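Local coordinates for trwC protein (Escherichia coli, PDB 1OSB) that probably nicks plasmid DNA at the origin of transfer through its relaxase domain, the part present here, and starts conjugative transfer, at residues 152-157 with 233-238. Sequence-based numbering, arbitrary orientation.
With SO4 (sulfate ion), chain H; SO4 (sulfate ion), chain I; nucleotides of chain A.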
# COMPACT_ATOMS: atom_id res chain seq x y z
N THR C 152 -4.91 -3.98 10.57
CA THR C 152 -5.80 -3.08 11.32
C THR C 152 -5.71 -1.60 10.92
O THR C 152 -4.70 -1.13 10.43
CB THR C 152 -5.62 -3.21 12.86
OG1 THR C 152 -4.30 -2.78 13.22
CG2 THR C 152 -5.68 -4.67 13.33
N SER C 153 -6.79 -0.87 11.15
CA SER C 153 -6.81 0.57 10.94
C SER C 153 -6.37 1.29 12.20
O SER C 153 -6.33 0.71 13.27
CB SER C 153 -8.21 1.02 10.53
OG SER C 153 -9.03 1.20 11.67
N ARG C 154 -6.01 2.56 12.05
CA ARG C 154 -5.83 3.49 13.17
C ARG C 154 -6.84 3.39 14.32
O ARG C 154 -6.53 3.72 15.45
CB ARG C 154 -5.99 4.89 12.62
CG ARG C 154 -4.75 5.69 12.51
CD ARG C 154 -3.77 5.18 11.52
NE ARG C 154 -2.46 5.74 11.85
CZ ARG C 154 -1.96 6.81 11.26
NH1 ARG C 154 -0.76 7.26 11.60
NH2 ARG C 154 -2.65 7.42 10.31
N GLU C 155 -8.06 2.98 14.00
CA GLU C 155 -9.12 2.86 14.98
C GLU C 155 -9.42 1.41 15.36
O GLU C 155 -10.48 1.12 15.93
CB GLU C 155 -10.38 3.55 14.46
CG GLU C 155 -10.38 5.05 14.66
CD GLU C 155 -10.42 5.46 16.12
OE1 GLU C 155 -11.14 4.80 16.92
OE2 GLU C 155 -9.72 6.43 16.48
N ARG C 156 -8.48 0.51 15.06
CA ARG C 156 -8.55 -0.92 15.41
C ARG C 156 -9.58 -1.70 14.64
O ARG C 156 -9.94 -2.80 15.06
CB ARG C 156 -8.85 -1.11 16.89
CG ARG C 156 -7.89 -0.43 17.79
CD ARG C 156 -6.63 -1.21 18.00
NE ARG C 156 -5.49 -0.33 18.11
CZ ARG C 156 -4.95 0.19 19.21
NH1 ARG C 156 -5.38 -0.07 20.44
NH2 ARG C 156 -3.92 1.00 19.03
N ASP C 157 -10.06 -1.15 13.53
CA ASP C 157 -10.98 -1.85 12.66
C ASP C 157 -10.21 -2.84 11.80
O ASP C 157 -9.00 -2.66 11.59
CB ASP C 157 -11.71 -0.86 11.77
CG ASP C 157 -12.92 -0.23 12.45
OD1 ASP C 157 -13.63 -0.94 13.25
OD2 ASP C 157 -13.23 0.97 12.24
N SER C 233 -16.09 0.97 10.00
CA SER C 233 -15.36 2.05 9.34
C SER C 233 -15.31 3.31 10.19
O SER C 233 -15.77 4.38 9.78
CB SER C 233 -15.95 2.35 7.95
OG SER C 233 -16.06 1.16 7.17
N LYS C 234 -14.73 3.20 11.38
CA LYS C 234 -14.65 4.33 12.30
C LYS C 234 -13.85 5.53 11.72
O LYS C 234 -14.25 6.68 11.87
CB LYS C 234 -14.10 3.89 13.66
CG LYS C 234 -14.98 2.90 14.39
CD LYS C 234 -14.29 2.42 15.67
CE LYS C 234 -14.88 1.10 16.15
NZ LYS C 234 -14.67 0.90 17.62
N ARG C 235 -12.73 5.25 11.06
CA ARG C 235 -11.93 6.32 10.47
C ARG C 235 -12.74 7.14 9.45
O ARG C 235 -12.61 8.36 9.38
CB ARG C 235 -10.67 5.77 9.83
CG ARG C 235 -9.55 5.40 10.81
CD ARG C 235 -8.96 6.58 11.54
NE ARG C 235 -8.37 7.55 10.62
CZ ARG C 235 -8.73 8.84 10.57
NH1 ARG C 235 -9.69 9.29 11.37
NH2 ARG C 235 -8.16 9.67 9.70
N THR C 236 -13.58 6.46 8.66
CA THR C 236 -14.49 7.11 7.71
C THR C 236 -15.46 8.03 8.40
O THR C 236 -15.72 9.13 7.92
CB THR C 236 -15.28 6.03 6.95
OG1 THR C 236 -14.40 5.35 6.05
CG2 THR C 236 -16.34 6.65 6.02
N GLU C 237 -16.03 7.57 9.51
CA GLU C 237 -16.94 8.39 10.30
C GLU C 237 -16.22 9.64 10.81
O GLU C 237 -16.77 10.74 10.78
CB GLU C 237 -17.53 7.56 11.44
CG GLU C 237 -19.04 7.41 11.41
CD GLU C 237 -19.59 6.83 12.72
OE1 GLU C 237 -19.32 5.62 13.00
OE2 GLU C 237 -20.29 7.56 13.47
N GLN C 238 -14.97 9.49 11.24
CA GLN C 238 -14.20 10.62 11.74
C GLN C 238 -13.94 11.64 10.64
O GLN C 238 -13.99 12.85 10.88
CB GLN C 238 -12.89 10.17 12.40
CG GLN C 238 -13.13 9.37 13.68
CD GLN C 238 -11.89 8.78 14.26
OE1 GLN C 238 -10.87 8.69 13.59
NE2 GLN C 238 -11.98 8.37 15.52
S SO4 H . -1.18 -4.38 11.84
O1 SO4 H . 0.17 -3.81 11.83
O2 SO4 H . -1.52 -4.68 13.22
O3 SO4 H . -1.22 -5.63 11.06
O4 SO4 H . -2.11 -3.39 11.31
S SO4 I . 1.99 8.35 13.28
O1 SO4 I . 3.40 8.52 13.63
O2 SO4 I . 1.60 9.36 12.29
O3 SO4 I . 1.16 8.51 14.47
O4 SO4 I . 1.80 7.01 12.72
P DT A 25 -6.08 6.44 8.02
OP1 DT A 25 -6.41 5.59 9.22
OP2 DT A 25 -6.37 7.89 7.96
O5' DT A 25 -4.56 6.19 7.57
C5' DT A 25 -4.14 4.87 7.27
C4' DT A 25 -2.63 4.74 7.20
O4' DT A 25 -2.13 4.78 8.55
C3' DT A 25 -2.12 3.44 6.57
O3' DT A 25 -1.59 3.67 5.29
C2' DT A 25 -0.99 2.97 7.48
C1' DT A 25 -1.22 3.71 8.81
N1 DT A 25 -1.69 2.86 10.00
C2 DT A 25 -2.74 1.93 9.93
O2 DT A 25 -3.40 1.69 8.94
N3 DT A 25 -2.99 1.27 11.12
C4 DT A 25 -2.34 1.42 12.33
O4 DT A 25 -2.65 0.78 13.33
C5 DT A 25 -1.27 2.38 12.33
C6 DT A 25 -0.99 3.04 11.19
P DC A 24 -11.89 2.85 7.31
OP1 DC A 24 -11.34 1.77 8.16
OP2 DC A 24 -12.98 3.71 7.83
O5' DC A 24 -10.74 3.74 6.70
C5' DC A 24 -9.47 3.17 6.46
C4' DC A 24 -8.49 4.26 6.02
O4' DC A 24 -8.96 4.93 4.82
C3' DC A 24 -8.24 5.38 7.02
O3' DC A 24 -6.91 5.76 6.84
C2' DC A 24 -9.14 6.50 6.54
C1' DC A 24 -9.03 6.33 5.02
N1 DC A 24 -10.25 6.87 4.34
C2 DC A 24 -10.18 8.05 3.55
O2 DC A 24 -9.10 8.65 3.40
N3 DC A 24 -11.32 8.52 2.97
C4 DC A 24 -12.47 7.87 3.14
N4 DC A 24 -13.60 8.36 2.56
C5 DC A 24 -12.55 6.68 3.93
C6 DC A 24 -11.43 6.23 4.51
O HOH W 1 -11.29 2.59 10.81
O HOH W 2 -8.08 8.02 14.61
O HOH W 3 -12.71 -1.18 17.08
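Glu155 and Asp157, in and just after the type I turn of Ser153 to Arg156, face the first turn of helix 234-245, with the CA atoms of Glu155 and Lys234 6.3 Å apart. Asp157 OD2 accepts the backbone N of Lys234 at 2.8 Å, nearly along its own C-O axis, and so holds an amide at the start of the helix. The side chains of Lys234 and Asp157 cross at about a right angle, with Lys234 CB and CG against OD2. Glu155 reaches the helix with its side chain, CB against CB of Lys234. Its CG packs on CD of Arg235 at 3.8 Å, and its OE2 takes NE2 of Gln238 at 3.1 Å from above the carboxylate plane. The other end of that amide is also used: Gln238 OE1 receives NH1 of Arg235 in the carbonyl plane.

Bends at chi2 and chi3 (-66° and -60°) bring the Arg235 guanidinium to the DNA. There NE and NH2 bind OP1 and OP2 of DT25 of chain A, each at 3.1 Å. CB of Arg154 rests on Arg235 CD at 3.6 Å. With an alanine at this position, the DT25 phosphate is likely to lose both Arg235 bonds, and Gln238 OE1 its guanidinium donor.

One water joins Ser153 OG, Asp157 OD2, Arg235 N and OP1 of DC24 of chain A. Thr236 N and OG1 both donate to OP2 of DC24. Ser153 OG also accepts the N of Glu155, forming an ST turn. The contact thus ties the hairpin loop between strands 145-152 and 158-171 to a helix start gripping DNA phosphates, near the relaxase metal site, with the side chain of Ser153 about 6 Å from that of the metal-binding His161.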